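Long-range contact in HTH-type transcriptional activator AmpR (Pseudomonas aeruginosa PAO1, PDB 5MMH), which activates expression of the beta-lactamase AmpC by binding the ampC promoter, and recognises cell-wall-derived muropeptides through its effector domain: residues Trp26-His38 with Ala198-Glu210. Residues are numbered along the deposited sequence; the frame is centred on the assembly and turned at random.
Sequences WLLPRLEDFQARH and AFRGWLLEMAAVE
W202 lies between D33, F34, R37 and L31 as a knob in a hole. Its CG is anti to the backbone N (chi1 171°), which lays the indole across F34 CB with NE1 at D33. CB and CG run beside the F34 ring, and W202 CG is 3.9 Å from F34 CD1. W202 CD1 lies over one face of the R37 guanidinium, toward its rim. W202 NE1 donates to D33 OD2 at 2.6 Å, in the indole plane and on the anti lone pair. R37 NH1 takes the syn lone pair of the same oxygen, so two donors grip it. R37 NH1 and NH2 also hold E205 OE1, with R37 NH2 at 3.0 Å. R37 thus ties D33 to E205, which probably steadies the acceptor of the indole N-H. F34 CB stands over the six-membered ring of W202, 3.6 Å from its centroid, as a CH-pi contact. M206 CG lies over the opposite face, near the rim. Segments 26-37 and 198-210 cross at 135°; their helices pack on the mixed sheet of the LysR effector domain, a periplasmic-binding-protein-like fold. W202 CZ2 comes 3.3 Å from R30 O. W202 CZ3 touches L27 CD1, and W202 CH2 reaches L31 CD1 at 4.0 Å. Beside the indole, the F199 edge meets the F34 face in a T-shaped pair, planes at 86°.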
loop_
_atom_site.group_PDB
_atom_site.type_symbol
_atom_site.label_atom_id
_atom_site.label_comp_id
_atom_site.label_asym_id
_atom_site.label_seq_id
_atom_site.Cartn_x
_atom_site.Cartn_y
_atom_site.Cartn_z
ATOM N N TRP A 26 4.344 -7.368 -9.940
ATOM C CA TRP A 26 4.991 -7.590 -11.244
ATOM C C TRP A 26 6.516 -7.601 -11.223
ATOM O O TRP A 26 7.141 -8.519 -11.754
ATOM C CB TRP A 26 4.524 -6.528 -12.252
ATOM C CG TRP A 26 4.822 -6.867 -13.701
ATOM C CD1 TRP A 26 4.014 -7.558 -14.564
ATOM C CD2 TRP A 26 6.007 -6.531 -14.445
ATOM N NE1 TRP A 26 4.617 -7.673 -15.798
ATOM C CE2 TRP A 26 5.839 -7.052 -15.754
ATOM C CE3 TRP A 26 7.192 -5.859 -14.133
ATOM C CZ2 TRP A 26 6.808 -6.916 -16.741
ATOM C CZ3 TRP A 26 8.144 -5.703 -15.109
ATOM C CH2 TRP A 26 7.951 -6.226 -16.413
ATOM N N LEU A 27 7.141 -6.589 -10.632
ATOM C CA LEU A 27 8.593 -6.496 -10.729
ATOM C C LEU A 27 9.284 -7.598 -9.934
ATOM O O LEU A 27 10.228 -8.232 -10.429
ATOM C CB LEU A 27 9.062 -5.127 -10.249
ATOM C CG LEU A 27 10.540 -4.838 -10.437
ATOM C CD1 LEU A 27 10.914 -4.833 -11.941
ATOM C CD2 LEU A 27 10.897 -3.515 -9.785
ATOM N N LEU A 28 8.842 -7.829 -8.698
ATOM C CA LEU A 28 9.557 -8.716 -7.783
ATOM C C LEU A 28 9.520 -10.163 -8.261
ATOM O O LEU A 28 10.524 -10.866 -8.088
ATOM C CB LEU A 28 9.001 -8.616 -6.356
ATOM C CG LEU A 28 9.369 -7.402 -5.490
ATOM C CD1 LEU A 28 8.790 -7.563 -4.093
ATOM C CD2 LEU A 28 10.861 -7.159 -5.389
ATOM N N PRO A 29 8.404 -10.655 -8.824
ATOM C CA PRO A 29 8.431 -11.988 -9.464
ATOM C C PRO A 29 9.468 -12.140 -10.567
ATOM O O PRO A 29 9.856 -13.275 -10.868
ATOM C CB PRO A 29 7.014 -12.141 -10.036
ATOM C CG PRO A 29 6.158 -11.314 -9.130
ATOM C CD PRO A 29 7.017 -10.146 -8.701
ATOM N N ARG A 30 9.916 -11.050 -11.193
ATOM C CA ARG A 30 10.868 -11.134 -12.295
ATOM C C ARG A 30 12.273 -10.699 -11.915
ATOM O O ARG A 30 13.196 -10.918 -12.702
ATOM C CB ARG A 30 10.384 -10.292 -13.482
ATOM C CG ARG A 30 9.059 -10.780 -14.043
ATOM C CD ARG A 30 8.384 -9.750 -14.938
ATOM N NE ARG A 30 7.189 -10.328 -15.568
ATOM C CZ ARG A 30 6.048 -10.563 -14.913
ATOM N NH1 ARG A 30 5.935 -10.265 -13.611
ATOM N NH2 ARG A 30 5.017 -11.091 -15.553
ATOM N N LEU A 31 12.464 -10.119 -10.722
ATOM C CA LEU A 31 13.736 -9.469 -10.430
ATOM C C LEU A 31 14.855 -10.480 -10.257
ATOM O O LEU A 31 16.022 -10.147 -10.469
ATOM C CB LEU A 31 13.621 -8.610 -9.174
ATOM C CG LEU A 31 14.525 -7.375 -9.164
ATOM C CD1 LEU A 31 14.446 -6.574 -10.493
ATOM C CD2 LEU A 31 14.156 -6.486 -7.984
ATOM N N GLU A 32 14.523 -11.704 -9.857
ATOM C CA GLU A 32 15.532 -12.749 -9.789
ATOM C C GLU A 32 16.197 -12.959 -11.149
ATOM O O GLU A 32 17.412 -13.165 -11.219
ATOM C CB GLU A 32 14.885 -14.028 -9.271
ATOM C CG GLU A 32 15.839 -14.985 -8.605
ATOM C CD GLU A 32 15.122 -15.958 -7.670
ATOM O OE1 GLU A 32 14.934 -15.613 -6.478
ATOM O OE2 GLU A 32 14.736 -17.063 -8.125
ATOM N N ASP A 33 15.428 -12.850 -12.243
ATOM C CA ASP A 33 16.010 -12.941 -13.586
ATOM C C ASP A 33 17.026 -11.831 -13.833
ATOM O O ASP A 33 18.086 -12.074 -14.416
ATOM C CB ASP A 33 14.910 -12.897 -14.658
ATOM C CG ASP A 33 15.463 -12.989 -16.082
ATOM O OD1 ASP A 33 15.793 -14.113 -16.495
ATOM O OD2 ASP A 33 15.549 -11.957 -16.805
ATOM N N PHE A 34 16.713 -10.603 -13.407
ATOM C CA PHE A 34 17.646 -9.492 -13.598
ATOM C C PHE A 34 18.944 -9.708 -12.830
ATOM O O PHE A 34 20.032 -9.442 -13.354
ATOM C CB PHE A 34 17.005 -8.167 -13.171
ATOM C CG PHE A 34 17.979 -7.014 -13.114
ATOM C CD1 PHE A 34 18.431 -6.411 -14.279
ATOM C CD2 PHE A 34 18.455 -6.552 -11.897
ATOM C CE1 PHE A 34 19.335 -5.368 -14.236
ATOM C CE2 PHE A 34 19.351 -5.501 -11.840
ATOM C CZ PHE A 34 19.791 -4.905 -13.007
ATOM N N GLN A 35 18.856 -10.172 -11.580
ATOM C CA GLN A 35 20.067 -10.317 -10.774
ATOM C C GLN A 35 20.958 -11.441 -11.289
ATOM O O GLN A 35 22.182 -11.354 -11.163
ATOM C CB GLN A 35 19.702 -10.541 -9.301
ATOM C CG GLN A 35 18.516 -9.672 -8.871
ATOM C CD GLN A 35 18.597 -9.129 -7.453
ATOM O OE1 GLN A 35 19.327 -8.171 -7.178
ATOM N NE2 GLN A 35 17.829 -9.728 -6.547
ATOM N N ALA A 36 20.373 -12.491 -11.871
ATOM C CA ALA A 36 21.182 -13.528 -12.513
ATOM C C ALA A 36 21.937 -12.963 -13.710
ATOM O O ALA A 36 23.151 -13.147 -13.837
ATOM C CB ALA A 36 20.301 -14.706 -12.939
ATOM N N ARG A 37 21.235 -12.239 -14.579
ATOM C CA ARG A 37 21.812 -11.722 -15.814
ATOM C C ARG A 37 22.718 -10.520 -15.596
ATOM O O ARG A 37 23.497 -10.187 -16.490
ATOM C CB ARG A 37 20.683 -11.373 -16.796
ATOM C CG ARG A 37 19.887 -12.619 -17.198
ATOM C CD ARG A 37 18.532 -12.317 -17.822
ATOM N NE ARG A 37 18.625 -11.553 -19.057
ATOM C CZ ARG A 37 17.593 -11.299 -19.857
ATOM N NH1 ARG A 37 16.381 -11.752 -19.550
ATOM N NH2 ARG A 37 17.774 -10.591 -20.961
ATOM N N HIS A 38 22.655 -9.868 -14.436
ATOM C CA HIS A 38 23.533 -8.742 -14.120
ATOM C C HIS A 38 24.013 -8.869 -12.681
ATOM O O HIS A 38 23.575 -8.120 -11.795
ATOM C CB HIS A 38 22.818 -7.414 -14.361
ATOM C CG HIS A 38 22.360 -7.238 -15.771
ATOM N ND1 HIS A 38 23.110 -6.579 -16.721
ATOM C CD2 HIS A 38 21.232 -7.649 -16.401
ATOM C CE1 HIS A 38 22.462 -6.586 -17.873
ATOM N NE2 HIS A 38 21.320 -7.230 -17.706
ATOM N N ALA A 198 21.814 -0.870 -18.630
ATOM C CA ALA A 198 21.599 -2.305 -18.521
ATOM C C ALA A 198 20.215 -2.602 -17.958
ATOM O O ALA A 198 19.481 -3.438 -18.499
ATOM C CB ALA A 198 22.687 -2.932 -17.649
ATOM N N PHE A 199 19.827 -1.909 -16.875
ATOM C CA PHE A 199 18.520 -2.173 -16.275
ATOM C C PHE A 199 17.398 -1.869 -17.254
ATOM O O PHE A 199 16.444 -2.640 -17.371
ATOM C CB PHE A 199 18.340 -1.351 -14.996
ATOM C CG PHE A 199 16.969 -1.459 -14.386
ATOM C CD1 PHE A 199 16.609 -2.572 -13.648
ATOM C CD2 PHE A 199 16.052 -0.437 -14.529
ATOM C CE1 PHE A 199 15.347 -2.666 -13.083
ATOM C CE2 PHE A 199 14.793 -0.535 -13.973
ATOM C CZ PHE A 199 14.441 -1.653 -13.261
ATOM N N ARG A 200 17.494 -0.742 -17.959
ATOM C CA ARG A 200 16.480 -0.360 -18.943
ATOM C C ARG A 200 16.307 -1.431 -20.026
ATOM O O ARG A 200 15.176 -1.780 -20.397
ATOM C CB ARG A 200 16.878 0.993 -19.535
ATOM C CG ARG A 200 16.103 1.505 -20.721
ATOM C CD ARG A 200 16.958 2.572 -21.418
ATOM N NE ARG A 200 16.525 2.804 -22.789
ATOM C CZ ARG A 200 16.267 4.000 -23.314
ATOM N NH1 ARG A 200 15.864 4.097 -24.583
ATOM N NH2 ARG A 200 16.419 5.099 -22.579
ATOM N N GLY A 201 17.408 -1.989 -20.520
ATOM C CA GLY A 201 17.293 -3.004 -21.555
ATOM C C GLY A 201 16.545 -4.231 -21.070
ATOM O O GLY A 201 15.608 -4.705 -21.718
ATOM N N TRP A 202 16.925 -4.736 -19.897
ATOM C CA TRP A 202 16.229 -5.879 -19.319
ATOM C C TRP A 202 14.765 -5.562 -19.032
ATOM O O TRP A 202 13.882 -6.401 -19.260
ATOM C CB TRP A 202 16.942 -6.326 -18.042
ATOM C CG TRP A 202 16.181 -7.350 -17.290
ATOM C CD1 TRP A 202 16.257 -8.702 -17.450
ATOM C CD2 TRP A 202 15.225 -7.121 -16.256
ATOM N NE1 TRP A 202 15.398 -9.321 -16.601
ATOM C CE2 TRP A 202 14.749 -8.376 -15.851
ATOM C CE3 TRP A 202 14.710 -5.970 -15.647
ATOM C CZ2 TRP A 202 13.799 -8.526 -14.841
ATOM C CZ3 TRP A 202 13.771 -6.115 -14.651
ATOM C CH2 TRP A 202 13.328 -7.385 -14.248
ATOM N N LEU A 203 14.476 -4.356 -18.537
ATOM C CA LEU A 203 13.090 -4.052 -18.178
ATOM C C LEU A 203 12.208 -3.922 -19.414
ATOM O O LEU A 203 11.033 -4.318 -19.387
ATOM C CB LEU A 203 13.020 -2.778 -17.344
ATOM C CG LEU A 203 11.633 -2.297 -16.920
ATOM C CD1 LEU A 203 11.006 -3.243 -15.902
ATOM C CD2 LEU A 203 11.756 -0.888 -16.369
ATOM N N LEU A 204 12.754 -3.364 -20.501
ATOM C CA LEU A 204 11.992 -3.254 -21.748
ATOM C C LEU A 204 11.701 -4.623 -22.352
ATOM O O LEU A 204 10.607 -4.852 -22.872
ATOM C CB LEU A 204 12.745 -2.381 -22.750
ATOM C CG LEU A 204 12.722 -0.899 -22.373
ATOM C CD1 LEU A 204 13.545 -0.055 -23.350
ATOM C CD2 LEU A 204 11.287 -0.386 -22.309
ATOM N N GLU A 205 12.674 -5.531 -22.322
ATOM C CA GLU A 205 12.424 -6.904 -22.758
ATOM C C GLU A 205 11.271 -7.526 -21.974
ATOM O O GLU A 205 10.317 -8.053 -22.556
ATOM C CB GLU A 205 13.690 -7.730 -22.585
ATOM C CG GLU A 205 13.574 -9.160 -23.057
ATOM C CD GLU A 205 14.900 -9.888 -22.942
ATOM O OE1 GLU A 205 14.987 -10.864 -22.160
ATOM O OE2 GLU A 205 15.864 -9.456 -23.617
ATOM N N MET A 206 11.345 -7.472 -20.643
ATOM C CA MET A 206 10.271 -8.018 -19.818
ATOM C C MET A 206 8.947 -7.309 -20.086
ATOM O O MET A 206 7.890 -7.937 -20.086
ATOM C CB MET A 206 10.625 -7.908 -18.328
ATOM C CG MET A 206 11.844 -8.712 -17.872
ATOM S SD MET A 206 11.837 -10.496 -18.202
ATOM C CE MET A 206 10.506 -11.100 -17.211
ATOM N N ALA A 207 8.976 -5.998 -20.305
ATOM C CA ALA A 207 7.726 -5.303 -20.566
ATOM C C ALA A 207 7.117 -5.754 -21.891
ATOM O O ALA A 207 5.894 -5.912 -21.990
ATOM C CB ALA A 207 7.952 -3.792 -20.549
ATOM N N ALA A 208 7.956 -5.997 -22.911
ATOM C CA ALA A 208 7.437 -6.410 -24.210
ATOM C C ALA A 208 6.728 -7.751 -24.115
ATOM O O ALA A 208 5.705 -7.961 -24.766
ATOM C CB ALA A 208 8.566 -6.470 -25.243
ATOM N N VAL A 209 7.249 -8.672 -23.297
ATOM C CA VAL A 209 6.568 -9.950 -23.091
ATOM C C VAL A 209 5.218 -9.734 -22.420
ATOM O O VAL A 209 4.264 -10.483 -22.657
ATOM C CB VAL A 209 7.470 -10.898 -22.265
ATOM C CG1 VAL A 209 6.687 -12.143 -21.806
ATOM C CG2 VAL A 209 8.724 -11.279 -23.068
ATOM N N GLU A 210 5.102 -8.707 -21.576
ATOM C CA GLU A 210 3.831 -8.500 -20.894
ATOM C C GLU A 210 2.811 -7.902 -21.859
ATOM O O GLU A 210 1.676 -8.381 -21.956
ATOM C CB GLU A 210 4.041 -7.621 -19.645
ATOM C CG GLU A 210 2.761 -7.187 -18.892
ATOM C CD GLU A 210 2.067 -8.306 -18.068
ATOM O OE1 GLU A 210 0.878 -8.125 -17.717
ATOM O OE2 GLU A 210 2.684 -9.352 -17.764
HETATM O O HOH W 1 7.577 -10.386 -18.511
HETATM O O HOH W 2 5.313 -11.401 -18.561
#